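Local coordinates for protein predicted component of a thermophile-specific DNA repair system, contains a RAMP domain (Methanopyrus kandleri, PDB 4N0L) that is the Csm3 backbone protein of a type III-A CRISPR system, an RNA-binding RAMP protein with an RRM-like fold that probably engages crRNA, at residues 302-307 against 327-332. Sequence-based numbering, arbitrary orientation.
Sequences ADEVTY and DRAYLR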
# COMPACT_ATOMS: atom_id res chain seq x y z
N ALA A 302 -13.89 -17.15 -10.11
CA ALA A 302 -13.42 -17.40 -11.48
C ALA A 302 -14.60 -17.79 -12.35
O ALA A 302 -15.28 -18.78 -12.07
CB ALA A 302 -12.36 -18.48 -11.49
N ASP A 303 -14.86 -17.04 -13.43
CA ASP A 303 -13.87 -16.26 -14.17
C ASP A 303 -13.53 -14.85 -13.65
O ASP A 303 -12.72 -14.15 -14.27
CB ASP A 303 -14.34 -16.13 -15.63
CG ASP A 303 -13.19 -16.06 -16.62
OD1 ASP A 303 -12.17 -16.74 -16.39
OD2 ASP A 303 -13.32 -15.33 -17.62
N GLU A 304 -14.11 -14.43 -12.54
CA GLU A 304 -13.94 -13.04 -12.09
C GLU A 304 -12.68 -12.86 -11.24
O GLU A 304 -12.00 -11.84 -11.36
CB GLU A 304 -15.17 -12.58 -11.30
CG GLU A 304 -16.49 -12.59 -12.08
CD GLU A 304 -16.52 -11.59 -13.24
OE1 GLU A 304 -15.58 -10.78 -13.38
OE2 GLU A 304 -17.50 -11.62 -14.02
N VAL A 305 -12.36 -13.83 -10.39
CA VAL A 305 -11.14 -13.75 -9.60
C VAL A 305 -10.39 -15.07 -9.77
O VAL A 305 -10.54 -15.99 -8.97
CB VAL A 305 -11.41 -13.48 -8.11
CG1 VAL A 305 -10.10 -13.30 -7.35
CG2 VAL A 305 -12.30 -12.26 -7.94
N THR A 306 -9.56 -15.14 -10.80
CA THR A 306 -8.94 -16.40 -11.23
C THR A 306 -7.89 -16.93 -10.25
O THR A 306 -7.60 -18.12 -10.24
CB THR A 306 -8.28 -16.25 -12.61
OG1 THR A 306 -7.09 -15.46 -12.51
CG2 THR A 306 -9.25 -15.58 -13.58
N TYR A 307 -7.34 -16.04 -9.43
CA TYR A 307 -6.28 -16.40 -8.49
C TYR A 307 -6.76 -17.42 -7.47
O TYR A 307 -5.98 -18.23 -6.98
CB TYR A 307 -5.76 -15.15 -7.77
CG TYR A 307 -4.59 -15.40 -6.84
CD1 TYR A 307 -3.47 -16.11 -7.26
CD2 TYR A 307 -4.61 -14.92 -5.53
CE1 TYR A 307 -2.40 -16.32 -6.41
CE2 TYR A 307 -3.54 -15.13 -4.68
CZ TYR A 307 -2.44 -15.83 -5.12
OH TYR A 307 -1.38 -16.04 -4.27
N ASP A 327 -23.90 -8.71 -4.08
CA ASP A 327 -24.06 -9.79 -5.04
C ASP A 327 -22.91 -9.73 -6.04
O ASP A 327 -23.10 -9.47 -7.23
CB ASP A 327 -25.41 -9.67 -5.76
CG ASP A 327 -25.68 -10.84 -6.69
OD1 ASP A 327 -25.12 -11.93 -6.46
OD2 ASP A 327 -26.46 -10.66 -7.66
N ARG A 328 -21.70 -9.97 -5.53
CA ARG A 328 -20.47 -9.83 -6.30
C ARG A 328 -19.43 -10.85 -5.86
O ARG A 328 -19.42 -11.28 -4.71
CB ARG A 328 -19.88 -8.42 -6.13
CG ARG A 328 -20.82 -7.26 -6.40
CD ARG A 328 -20.77 -6.86 -7.87
NE ARG A 328 -19.41 -6.54 -8.27
CZ ARG A 328 -18.83 -5.36 -8.05
NH1 ARG A 328 -17.58 -5.15 -8.44
NH2 ARG A 328 -19.50 -4.39 -7.45
N ALA A 329 -18.54 -11.22 -6.78
CA ALA A 329 -17.47 -12.15 -6.45
C ALA A 329 -16.30 -11.39 -5.83
O ALA A 329 -15.50 -11.95 -5.09
CB ALA A 329 -17.02 -12.90 -7.70
N TYR A 330 -16.23 -10.09 -6.13
CA TYR A 330 -15.17 -9.23 -5.62
C TYR A 330 -15.68 -7.80 -5.48
O TYR A 330 -16.66 -7.42 -6.11
CB TYR A 330 -13.95 -9.26 -6.55
CG TYR A 330 -14.17 -8.59 -7.89
CD1 TYR A 330 -13.97 -7.22 -8.05
CD2 TYR A 330 -14.59 -9.32 -9.00
CE1 TYR A 330 -14.18 -6.60 -9.27
CE2 TYR A 330 -14.80 -8.70 -10.23
CZ TYR A 330 -14.59 -7.34 -10.35
OH TYR A 330 -14.80 -6.73 -11.57
N LEU A 331 -15.01 -7.01 -4.65
CA LEU A 331 -15.26 -5.57 -4.61
C LEU A 331 -13.99 -4.82 -4.94
O LEU A 331 -12.89 -5.26 -4.61
CB LEU A 331 -15.80 -5.14 -3.24
CG LEU A 331 -17.15 -5.72 -2.80
CD1 LEU A 331 -17.54 -5.21 -1.42
CD2 LEU A 331 -18.23 -5.38 -3.82
N ARG A 332 -14.14 -3.69 -5.62
CA ARG A 332 -13.01 -2.84 -5.94
C ARG A 332 -12.65 -2.03 -4.68
O ARG A 332 -13.48 -1.90 -3.79
CB ARG A 332 -13.34 -1.92 -7.12
CG ARG A 332 -13.56 -2.68 -8.43
CD ARG A 332 -12.25 -2.96 -9.16
NE ARG A 332 -11.59 -1.73 -9.59
CZ ARG A 332 -11.78 -1.15 -10.77
NH1 ARG A 332 -11.14 -0.04 -11.08
NH2 ARG A 332 -12.63 -1.69 -11.64
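Ala-329 begins the contact with its methyl, CB standing 4.1 Å from CB of Glu-304, matching the closest backbone approach, 6.7 Å between the CA atoms of the two residues. Tyr-330 follows and takes most of the load. CB of Tyr-330 lies 3.7 Å from CG2 of Val-305, and the same methyl reaches CD2 of Tyr-330 at 3.9 Å, approaching the ring obliquely. The Val-305 torsion explains this: with CG1 anti to the backbone N (chi1 -175°), CG2 is the branch presented to the tyrosine. Farther along the ring, the carboxylate of Glu-304, tilted 44° from the ring plane, brings OE1 to the ring edge, 3.9 Å from CE2 of Tyr-330. OE1 of Glu-304 is also salt-bridged to NH1 of Arg-271, its strongest polar partner, and the Tyr-330 side chain also rests on Arg-271. Only 170 Å² is buried in total, evidence of light loop-to-loop packing away from the zinc site. Leu-331 then pairs through its backbone with Ile-272 of strand 268-278, and Arg-332 occupies the N-cap position of helix 333-338. The contact thus links the loop following helix 295-300 to the connection between helices 322-325 and 333-338, beside strand 268-278 of the antiparallel sheet.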